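Local coordinates for histidine kinase (Pseudomonas aeruginosa, PDB 7C1I), which probably relays phosphoryl groups between sensor kinase receiver domains and downstream response regulators, as a histidine-containing phosphotransfer protein in two-component signalling, at residues D20-P23 with V24-T28; T55-S58 with F59-G62; E98-F101 with A102-R105; R105-F108 with K109-R112. One frame throughout, in Å; residues are numbered along the deposited sequence. Where two conformers were deposited one is given.

Contact 1: residues D20-P23 with V24-T28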
loop_
_atom_site.group_PDB
_atom_site.type_symbol
_atom_site.label_atom_id
_atom_site.label_comp_id
_atom_site.label_asym_id
_atom_site.label_seq_id
_atom_site.Cartn_x
_atom_site.Cartn_y
_atom_site.Cartn_z
ATOM N N ASP A 20 -6.511 24.238 27.025
ATOM C CA ASP A 20 -6.478 24.946 25.716
ATOM C C ASP A 20 -5.374 24.411 24.798
ATOM O O ASP A 20 -5.413 24.697 23.585
ATOM C CB ASP A 20 -6.342 26.435 26.048
ATOM C CG ASP A 20 -5.328 26.743 27.135
ATOM O OD1 ASP A 20 -5.521 26.366 28.309
ATOM O OD2 ASP A 20 -4.267 27.323 26.824
ATOM N N GLU A 21 -4.323 23.799 25.354
ATOM C CA GLU A 21 -3.140 23.351 24.571
ATOM C C GLU A 21 -3.462 21.984 23.955
ATOM O O GLU A 21 -2.720 21.607 23.024
ATOM C CB GLU A 21 -1.922 23.227 25.489
ATOM C CG GLU A 21 -0.616 23.163 24.718
ATOM C CD GLU A 21 0.628 23.058 25.582
ATOM O OE1 GLU A 21 0.543 23.676 26.663
ATOM O OE2 GLU A 21 1.581 22.337 25.219
ATOM N N TYR A 22 -4.533 21.359 24.452
ATOM C CA TYR A 22 -4.915 20.028 23.909
ATOM C C TYR A 22 -5.050 20.011 22.390
ATOM O O TYR A 22 -4.405 19.187 21.744
ATOM C CB TYR A 22 -6.120 19.380 24.595
ATOM C CG TYR A 22 -6.497 18.007 24.096
ATOM C CD1 TYR A 22 -5.689 16.945 24.463
ATOM C CD2 TYR A 22 -7.677 17.753 23.416
ATOM C CE1 TYR A 22 -6.054 15.637 24.191
ATOM C CE2 TYR A 22 -7.995 16.453 23.060
ATOM C CZ TYR A 22 -7.158 15.404 23.390
ATOM O OH TYR A 22 -7.421 14.094 23.110
ATOM N N PRO A 23 -5.780 20.922 21.708
ATOM C CA PRO A 23 -5.841 20.855 20.248
ATOM C C PRO A 23 -4.469 21.034 19.579
ATOM O O PRO A 23 -4.222 20.508 18.508
ATOM C CB PRO A 23 -6.842 21.936 19.813
ATOM C CG PRO A 23 -7.003 22.774 21.056
ATOM C CD PRO A 23 -6.762 21.877 22.251
ATOM N N VAL A 24 -3.578 21.842 20.164
ATOM C CA VAL A 24 -2.224 22.104 19.591
ATOM C C VAL A 24 -1.440 20.787 19.578
ATOM O O VAL A 24 -0.730 20.496 18.596
ATOM C CB VAL A 24 -1.529 23.189 20.437
ATOM C CG1 VAL A 24 -0.114 23.427 19.935
ATOM C CG2 VAL A 24 -2.369 24.456 20.399
ATOM N N LEU A 25 -1.612 19.994 20.640
ATOM C CA LEU A 25 -0.928 18.685 20.822
ATOM C C LEU A 25 -1.472 17.714 19.767
ATOM O O LEU A 25 -0.655 16.950 19.215
ATOM C CB LEU A 25 -1.159 18.086 22.213
ATOM C CG LEU A 25 -0.515 18.923 23.318
ATOM C CD1 LEU A 25 -0.806 18.209 24.629
ATOM C CD2 LEU A 25 0.989 18.999 23.110
ATOM N N LEU A 26 -2.787 17.713 19.525
ATOM C CA LEU A 26 -3.274 16.853 18.412
ATOM C C LEU A 26 -2.526 17.212 17.123
ATOM O O LEU A 26 -2.112 16.310 16.364
ATOM C CB LEU A 26 -4.777 17.092 18.236
ATOM C CG LEU A 26 -5.592 16.627 19.442
ATOM C CD1 LEU A 26 -7.055 16.997 19.246
ATOM C CD2 LEU A 26 -5.563 15.177 19.895
ATOM N N ASP A 27 -2.453 18.489 16.739
ATOM C CA ASP A 27 -1.857 19.025 15.486
ATOM C C ASP A 27 -0.383 18.598 15.493
ATOM O O ASP A 27 0.125 18.239 14.414
ATOM C CB ASP A 27 -2.013 20.540 15.336
ATOM C CG ASP A 27 -3.450 20.904 15.005
ATOM O OD1 ASP A 27 -4.171 20.032 14.485
ATOM O OD2 ASP A 27 -3.718 22.104 15.208
ATOM N N THR A 28 0.241 18.816 16.654
ATOM C CA THR A 28 1.718 18.653 16.716
ATOM C C THR A 28 2.034 17.175 16.461
ATOM O O THR A 28 3.013 17.026 15.700
ATOM C CB THR A 28 2.347 19.094 18.043
ATOM O OG1 THR A 28 2.042 20.488 18.103
ATOM C CG2 THR A 28 3.848 18.914 18.090
#

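Contact 2: residues T55-S58 with F59-G62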
loop_
_atom_site.group_PDB
_atom_site.type_symbol
_atom_site.label_atom_id
_atom_site.label_comp_id
_atom_site.label_asym_id
_atom_site.label_seq_id
_atom_site.Cartn_x
_atom_site.Cartn_y
_atom_site.Cartn_z
ATOM N N THR A 55 14.851 6.279 15.632
ATOM C CA THR A 55 13.606 6.996 15.245
ATOM C C THR A 55 12.430 6.182 15.792
ATOM O O THR A 55 11.397 6.729 16.237
ATOM C CB THR A 55 13.511 7.164 13.722
ATOM O OG1 THR A 55 14.637 7.952 13.338
ATOM C CG2 THR A 55 12.216 7.841 13.324
ATOM N N ALA A 56 12.439 4.850 15.684
ATOM C CA ALA A 56 11.413 3.926 16.217
ATOM C C ALA A 56 11.200 4.128 17.722
ATOM O O ALA A 56 10.054 4.320 18.174
ATOM C CB ALA A 56 11.598 2.459 15.922
ATOM N N HIS A 57 12.313 4.253 18.451
ATOM C CA HIS A 57 12.217 4.526 19.910
ATOM C C HIS A 57 11.549 5.889 20.130
ATOM O O HIS A 57 10.704 5.912 21.048
ATOM C CB HIS A 57 13.630 4.503 20.511
ATOM C CG HIS A 57 13.602 4.850 21.963
ATOM N ND1 HIS A 57 13.853 6.163 22.300
ATOM C CD2 HIS A 57 13.402 4.104 23.069
ATOM C CE1 HIS A 57 13.810 6.193 23.618
ATOM N NE2 HIS A 57 13.395 5.012 24.095
ATOM N N SER A 58 11.909 6.936 19.380
ATOM C CA SER A 58 11.253 8.242 19.655
ATOM C C SER A 58 9.749 8.078 19.406
ATOM O O SER A 58 8.918 8.558 20.204
ATOM C CB SER A 58 11.871 9.360 18.860
ATOM O OG SER A 58 13.255 9.448 19.167
ATOM N N PHE A 59 9.501 7.553 18.201
ATOM C CA PHE A 59 8.077 7.472 17.781
ATOM C C PHE A 59 7.239 6.690 18.798
ATOM O O PHE A 59 6.045 7.001 18.990
ATOM C CB PHE A 59 7.946 6.808 16.408
ATOM C CG PHE A 59 6.702 7.036 15.589
ATOM C CD1 PHE A 59 5.702 7.914 15.974
ATOM C CD2 PHE A 59 6.646 6.411 14.354
ATOM C CE1 PHE A 59 4.616 8.064 15.126
ATOM C CE2 PHE A 59 5.557 6.576 13.514
ATOM C CZ PHE A 59 4.559 7.441 13.901
ATOM N N LYS A 60 7.794 5.659 19.443
ATOM C CA LYS A 60 7.145 4.803 20.471
ATOM C C LYS A 60 6.751 5.748 21.612
ATOM O O LYS A 60 5.568 5.654 21.995
ATOM C CB LYS A 60 8.116 3.704 20.915
ATOM C CG LYS A 60 7.581 2.792 22.010
ATOM C CD LYS A 60 8.588 1.797 22.547
ATOM C CE LYS A 60 9.680 2.514 23.314
ATOM N NZ LYS A 60 10.677 1.570 23.872
ATOM N N GLY A 61 7.738 6.548 22.024
ATOM C CA GLY A 61 7.381 7.495 23.099
ATOM C C GLY A 61 6.282 8.469 22.712
ATOM O O GLY A 61 5.365 8.725 23.521
ATOM N N GLY A 62 6.436 9.165 21.582
ATOM C CA GLY A 62 5.455 10.188 21.174
ATOM C C GLY A 62 4.091 9.538 21.029
ATOM O O GLY A 62 3.055 10.073 21.481
#

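Contact 3: residues E98-F101 with A102-R105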
loop_
_atom_site.group_PDB
_atom_site.type_symbol
_atom_site.label_atom_id
_atom_site.label_comp_id
_atom_site.label_asym_id
_atom_site.label_seq_id
_atom_site.Cartn_x
_atom_site.Cartn_y
_atom_site.Cartn_z
ATOM N N GLU A 98 2.200 3.052 9.099
ATOM C CA GLU A 98 1.496 4.016 8.211
ATOM C C GLU A 98 -0.008 3.732 8.304
ATOM O O GLU A 98 -0.769 4.709 8.455
ATOM C CB GLU A 98 1.944 3.808 6.763
ATOM C CG GLU A 98 3.301 4.421 6.468
ATOM C CD GLU A 98 3.431 5.912 6.201
ATOM O OE1 GLU A 98 2.476 6.693 6.411
ATOM O OE2 GLU A 98 4.519 6.428 5.865
ATOM N N ARG A 99 -0.403 2.456 8.317
ATOM C CA ARG A 99 -1.870 2.214 8.279
ATOM C C ARG A 99 -2.462 2.627 9.633
ATOM O O ARG A 99 -3.482 3.336 9.543
ATOM C CB ARG A 99 -2.178 0.799 7.779
ATOM C CG ARG A 99 -1.652 0.537 6.376
ATOM C CD ARG A 99 -1.855 1.543 5.257
ATOM N NE ARG A 99 -1.260 1.007 4.041
ATOM C CZ ARG A 99 -1.521 1.357 2.788
ATOM N NH1 ARG A 99 -2.464 2.240 2.507
ATOM N NH2 ARG A 99 -0.807 0.805 1.822
ATOM N N GLU A 100 -1.771 2.308 10.733
ATOM C CA GLU A 100 -2.295 2.601 12.094
ATOM C C GLU A 100 -2.300 4.116 12.322
ATOM O O GLU A 100 -3.257 4.700 12.876
ATOM C CB GLU A 100 -1.424 1.908 13.144
ATOM C CG GLU A 100 -2.039 2.101 14.517
ATOM C CD GLU A 100 -3.427 1.535 14.765
ATOM O OE1 GLU A 100 -3.887 0.587 14.095
ATOM O OE2 GLU A 100 -3.991 2.018 15.769
ATOM N N PHE A 101 -1.193 4.773 11.960
ATOM C CA PHE A 101 -1.058 6.251 12.027
ATOM C C PHE A 101 -2.219 6.886 11.254
ATOM O O PHE A 101 -2.834 7.881 11.677
ATOM C CB PHE A 101 0.293 6.805 11.565
ATOM C CG PHE A 101 0.262 8.312 11.591
ATOM C CD1 PHE A 101 0.193 9.030 12.773
ATOM C CD2 PHE A 101 0.230 9.037 10.412
ATOM C CE1 PHE A 101 0.103 10.411 12.710
ATOM C CE2 PHE A 101 0.187 10.420 10.336
ATOM C CZ PHE A 101 0.161 11.110 11.527
ATOM N N ALA A 102 -2.617 6.336 10.103
ATOM C CA ALA A 102 -3.684 6.986 9.303
ATOM C C ALA A 102 -4.961 7.013 10.149
ATOM O O ALA A 102 -5.739 7.977 10.009
ATOM C CB ALA A 102 -3.919 6.224 8.022
ATOM N N ILE A 103 -5.182 5.984 10.969
ATOM C CA ILE A 103 -6.398 5.945 11.835
ATOM C C ILE A 103 -6.258 7.052 12.884
ATOM O O ILE A 103 -7.232 7.786 13.135
ATOM C CB ILE A 103 -6.633 4.562 12.470
ATOM C CG1 ILE A 103 -6.798 3.483 11.397
ATOM C CG2 ILE A 103 -7.753 4.639 13.497
ATOM C CD1 ILE A 103 -6.878 2.091 11.974
ATOM N N VAL A 104 -5.138 7.014 13.614
ATOM C CA VAL A 104 -4.970 8.055 14.673
ATOM C C VAL A 104 -5.117 9.436 14.027
ATOM O O VAL A 104 -5.765 10.336 14.601
ATOM C CB VAL A 104 -3.565 7.904 15.290
ATOM C CG1 VAL A 104 -3.362 9.079 16.237
ATOM C CG2 VAL A 104 -3.589 6.556 15.991
ATOM N N ARG A 105 -4.551 9.704 12.845
ATOM C CA ARG A 105 -4.574 11.006 12.129
ATOM C C ARG A 105 -6.050 11.391 11.965
ATOM O O ARG A 105 -6.365 12.557 12.273
ATOM C CB ARG A 105 -3.780 10.912 10.822
ATOM C CG ARG A 105 -3.654 12.310 10.234
ATOM C CD ARG A 105 -2.916 12.207 8.913
ATOM N NE ARG A 105 -2.547 13.486 8.327
ATOM C CZ ARG A 105 -3.324 14.434 7.817
ATOM N NH1 ARG A 105 -4.629 14.233 7.778
ATOM N NH2 ARG A 105 -2.800 15.575 7.405
#

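Contact 4: residues R105-F108 with K109-R112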
loop_
_atom_site.group_PDB
_atom_site.type_symbol
_atom_site.label_atom_id
_atom_site.label_comp_id
_atom_site.label_asym_id
_atom_site.label_seq_id
_atom_site.Cartn_x
_atom_site.Cartn_y
_atom_site.Cartn_z
ATOM N N ARG A 105 -4.551 9.704 12.845
ATOM C CA ARG A 105 -4.574 11.006 12.129
ATOM C C ARG A 105 -6.050 11.391 11.965
ATOM O O ARG A 105 -6.365 12.557 12.273
ATOM C CB ARG A 105 -3.780 10.912 10.822
ATOM C CG ARG A 105 -3.654 12.310 10.234
ATOM C CD ARG A 105 -2.916 12.207 8.913
ATOM N NE ARG A 105 -2.547 13.486 8.327
ATOM C CZ ARG A 105 -3.324 14.434 7.817
ATOM N NH1 ARG A 105 -4.629 14.233 7.778
ATOM N NH2 ARG A 105 -2.800 15.575 7.405
ATOM N N ILE A 106 -6.864 10.546 11.326
ATOM C CA ILE A 106 -8.225 11.055 10.982
ATOM C C ILE A 106 -8.977 11.282 12.298
ATOM O O ILE A 106 -9.789 12.228 12.346
ATOM C CB ILE A 106 -8.932 10.107 9.991
ATOM C CG1 ILE A 106 -10.304 10.693 9.644
ATOM C CG2 ILE A 106 -9.253 8.749 10.588
ATOM C CD1 ILE A 106 -10.322 12.021 8.932
ATOM N N LEU A 107 -8.793 10.451 13.329
ATOM C CA LEU A 107 -9.512 10.648 14.616
ATOM C C LEU A 107 -9.015 11.983 15.181
ATOM O O LEU A 107 -9.834 12.720 15.765
ATOM C CB LEU A 107 -9.264 9.502 15.598
ATOM C CG LEU A 107 -9.829 8.162 15.126
ATOM C CD1 LEU A 107 -9.395 7.046 16.063
ATOM C CD2 LEU A 107 -11.342 8.316 15.092
ATOM N N PHE A 108 -7.718 12.298 15.098
ATOM C CA PHE A 108 -7.275 13.597 15.666
ATOM C C PHE A 108 -7.773 14.766 14.808
ATOM O O PHE A 108 -8.116 15.820 15.384
ATOM C CB PHE A 108 -5.749 13.628 15.791
ATOM C CG PHE A 108 -5.213 12.878 16.984
ATOM C CD1 PHE A 108 -5.943 12.013 17.783
ATOM C CD2 PHE A 108 -3.854 13.027 17.214
ATOM C CE1 PHE A 108 -5.456 11.363 18.906
ATOM C CE2 PHE A 108 -3.357 12.379 18.333
ATOM C CZ PHE A 108 -4.110 11.546 19.126
ATOM N N LYS A 109 -7.859 14.653 13.479
ATOM C CA LYS A 109 -8.344 15.776 12.633
ATOM C C LYS A 109 -9.832 15.965 12.949
ATOM O O LYS A 109 -10.269 17.130 13.067
ATOM C CB LYS A 109 -8.193 15.363 11.166
ATOM C CG LYS A 109 -6.739 15.374 10.711
ATOM C CD LYS A 109 -6.279 16.790 10.439
ATOM C CE LYS A 109 -4.808 16.968 10.130
ATOM N NZ LYS A 109 -4.599 18.387 9.756
ATOM N N GLN A 110 -10.564 14.877 13.204
ATOM C CA GLN A 110 -12.005 14.994 13.557
ATOM C C GLN A 110 -12.141 15.805 14.851
ATOM O O GLN A 110 -12.974 16.729 14.942
ATOM C CB GLN A 110 -12.618 13.595 13.628
ATOM C CG GLN A 110 -14.111 13.575 13.915
ATOM C CD GLN A 110 -14.585 12.142 13.929
ATOM O OE1 GLN A 110 -13.974 11.268 14.541
ATOM N NE2 GLN A 110 -15.788 11.926 13.424
ATOM N N GLU A 111 -11.412 15.356 15.879
ATOM C CA GLU A 111 -11.537 15.946 17.239
ATOM C C GLU A 111 -11.085 17.403 17.086
ATOM O O GLU A 111 -11.672 18.312 17.709
ATOM C CB GLU A 111 -10.608 15.211 18.205
ATOM C CG GLU A 111 -10.703 15.818 19.592
ATOM C CD GLU A 111 -12.085 15.807 20.223
ATOM O OE1 GLU A 111 -12.915 14.954 19.852
ATOM O OE2 GLU A 111 -12.251 16.572 21.195
ATOM N N ARG A 112 -10.010 17.745 16.370
ATOM C CA ARG A 112 -9.437 19.116 16.293
ATOM C C ARG A 112 -10.521 20.085 15.812
ATOM O O ARG A 112 -10.427 21.289 16.123
ATOM C CB ARG A 112 -8.213 19.160 15.372
ATOM C CG ARG A 112 -7.573 20.512 15.092
ATOM C CD ARG A 112 -7.032 21.007 16.420
ATOM N NE ARG A 112 -6.495 22.343 16.203
ATOM C CZ ARG A 112 -7.180 23.481 16.234
ATOM N NH1 ARG A 112 -8.488 23.433 16.412
ATOM N NH2 ARG A 112 -6.591 24.650 16.051
HETATM O O HOH W 1 -4.268 17.874 6.402
HETATM O O HOH W 2 -12.356 11.772 16.689
#

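Contact 1: residues D20-P23 with V24-T28
Y22 O takes one sound and one weak N-H. The sound bond comes from L26 N at 3.1 Å, nearly straight at 162° and running close to the direction of the carbonyl bond. The weak one is from L25 N, at a poor angle. The better partner of L25 N is E21 O, 3.1 Å away. One residue on, D27 N bonds to P23 O at 3.2 Å, tilted from the carbonyl plane. These i to i+4 bonds belong to the early part of helix 22-45. P23 has no N-H to give, which costs little near the start of a helix. V24 O accepts from both T28 N and T28 OG1, the hydroxyl at 2.8 Å.

The main side-chain contact is Y22 with L26. Y22 CG lies anti to the backbone N (chi1 -178°), and the ring projects from the helix. The L26 side chain passes across it at a slant. L26 CG sits over one face of that ring. L26 CD2 approaches Y22 CZ to 3.8 Å, while L26 CD1 lies 4.0 Å from Y22 CE2. On another side of the helix, E21 runs out extended and its OE2 comes 4.0 Å from L25 CD2. This is a loose touch near solvent. D27 OD2 turns to R112, its salt-bridge partner.

The turn is wedged between two other helices and the chain end. Y22 rests on L11 and Q15 of helix 8-18. L26 meets F108 and E111 of helix 90-112, and P23 packs on R112 and Y115. L25 reaches M18 and M66.

Contact 2: residues T55-S58 with F59-G62
Both H57 and K60 carry CG anti to the backbone N, with chi1 177° for the histidine and 178° for the lysine. Their side chains leave the helix one turn apart and come together at their ends. K60 runs extended at first and then bends at chi3 (68°). The bend brings NZ to 3.8 Å from H57 CD2, with K60 CE at 4.1 Å from the same atom. K60 NZ comes to CD2 obliquely to the ring. K60 NZ has a salt-bridge partner in E79, which helps to fix the lysine beside the ring.

The backbone beneath is regular helix. F59 N bonds to T55 O at 2.9 Å, and G62 N bonds to S58 O at 2.9 Å. K60 N takes A56 O, and the longer G61 N to H57 O bond closes the turn under the histidine.

H57, K60 and G61 fit the H-x-x-K-G signature of HPt domains. H57 is therefore probably the phosphorylated residue, with K60 probably the lysine of that motif. In this family the glycine after the lysine is thought to ease the approach of a receiver domain.

The segment is the middle of helix 49-65. F59 points into the bundle, against C75 of helix 69-83 and S33 and R36 of helix 22-45. T55 packs on L40, and H57 and K60 lie along helix 69-83 at E79 and C75.

Contact 3: residues E98-F101 with A102-R105
F101 and R105 make the central side-chain contact. R105 CB sits over one face of the F101 ring, 4.2 Å from its centroid and 21° off the normal. This is a CH-pi contact, set toward the rim of the ring. R105 CD follows at 3.9 Å from F101 CE2. Extended from CG to NE, the arginine passes obliquely over the ring with its aliphatic part and carries the guanidinium beyond it. The two planes are almost perpendicular.

On another side of the helix, E100 bends at chi2 (62°), and its OE1 comes 4.0 Å from I103 CD1. A102 CB is small and packs against R99 O at 3.3 Å.

Backbone bonds hold these groups in place. R105 N to F101 O is short at 2.8 Å, and V104 N to E100 O measures 3.1 Å. Around R99 the bonding is looser: I103 N reaches R99 O only weakly, at 3.5 Å.

Further out, polar ends are held by other parts. R105 NE pairs with E34, E100 OE2 bonds to H5 and E98 OE2 to H41. R105 NH1 also bonds to Q45 O of the second subunit, and A102 packs there on P91. F101 and V104 face helix 22-45. The pattern is that of an amphipathic helix in the antiparallel helical bundle of HPt domains, with one side in the core and another at a subunit interface.

Contact 4: residues R105-F108 with K109-R112
R105 meets K109 one turn on. K109 CE lies over one face of the guanidinium, 3.6 Å from R105 NH1. The lysine gets there by bending at chi2 (-78°), which folds it back along the helix toward the arginine. R105 NH2 and K109 NZ are like charges 4.1 Å apart. Water 1 accepts from both: from R105 NH2 at 2.9 Å, in the guanidinium plane, and weakly from K109 NZ at 3.4 Å. The salt bridge of R105 to E34 would also temper the local positive charge.

I106 O takes the N-H of Q110 at 2.9 Å. L107 O is held twice, by E111 N at 3.1 Å and by water 2 at 2.8 Å. The same water donates to Q110 OE1, so it ties the glutamine side chain back to the helix backbone. The other end of the amide, Q110 NE2, bonds to G85 O of the second subunit.

F108 O receives R112 N at 2.9 Å and closes the final turn of helix 90-112. The R112 guanidinium leads away to its salt-bridge partner D27. E111 OE2 forms a salt bridge with R114 and a hydrogen bond with Y115.

The helix end borders two neighbours. Its inner side packs on the start of helix 22-45. I106, L107, K109 and Q110 meet G47, Q88, Q45 and L87 of the second subunit, respectively.

Overall arrangement
Contacts 1 and 4 lie side by side, their centres about 11 Å apart. The salt bridge D27 OD2 to R112 NE, 3.0 Å long, joins them, and apolar packing of L26 adds to it. Contacts 3 and 4 are successive stretches of helix 90-112 and share R105; both reach the second subunit. Contact 2 carries the probable phosphorylation site, H57. It stands apart: its centre is about 15 Å from that of contact 3 and about 20 Å from that of contact 4, and it touches neither. Helix 22-45 packs against both helix 49-65 and helix 90-112.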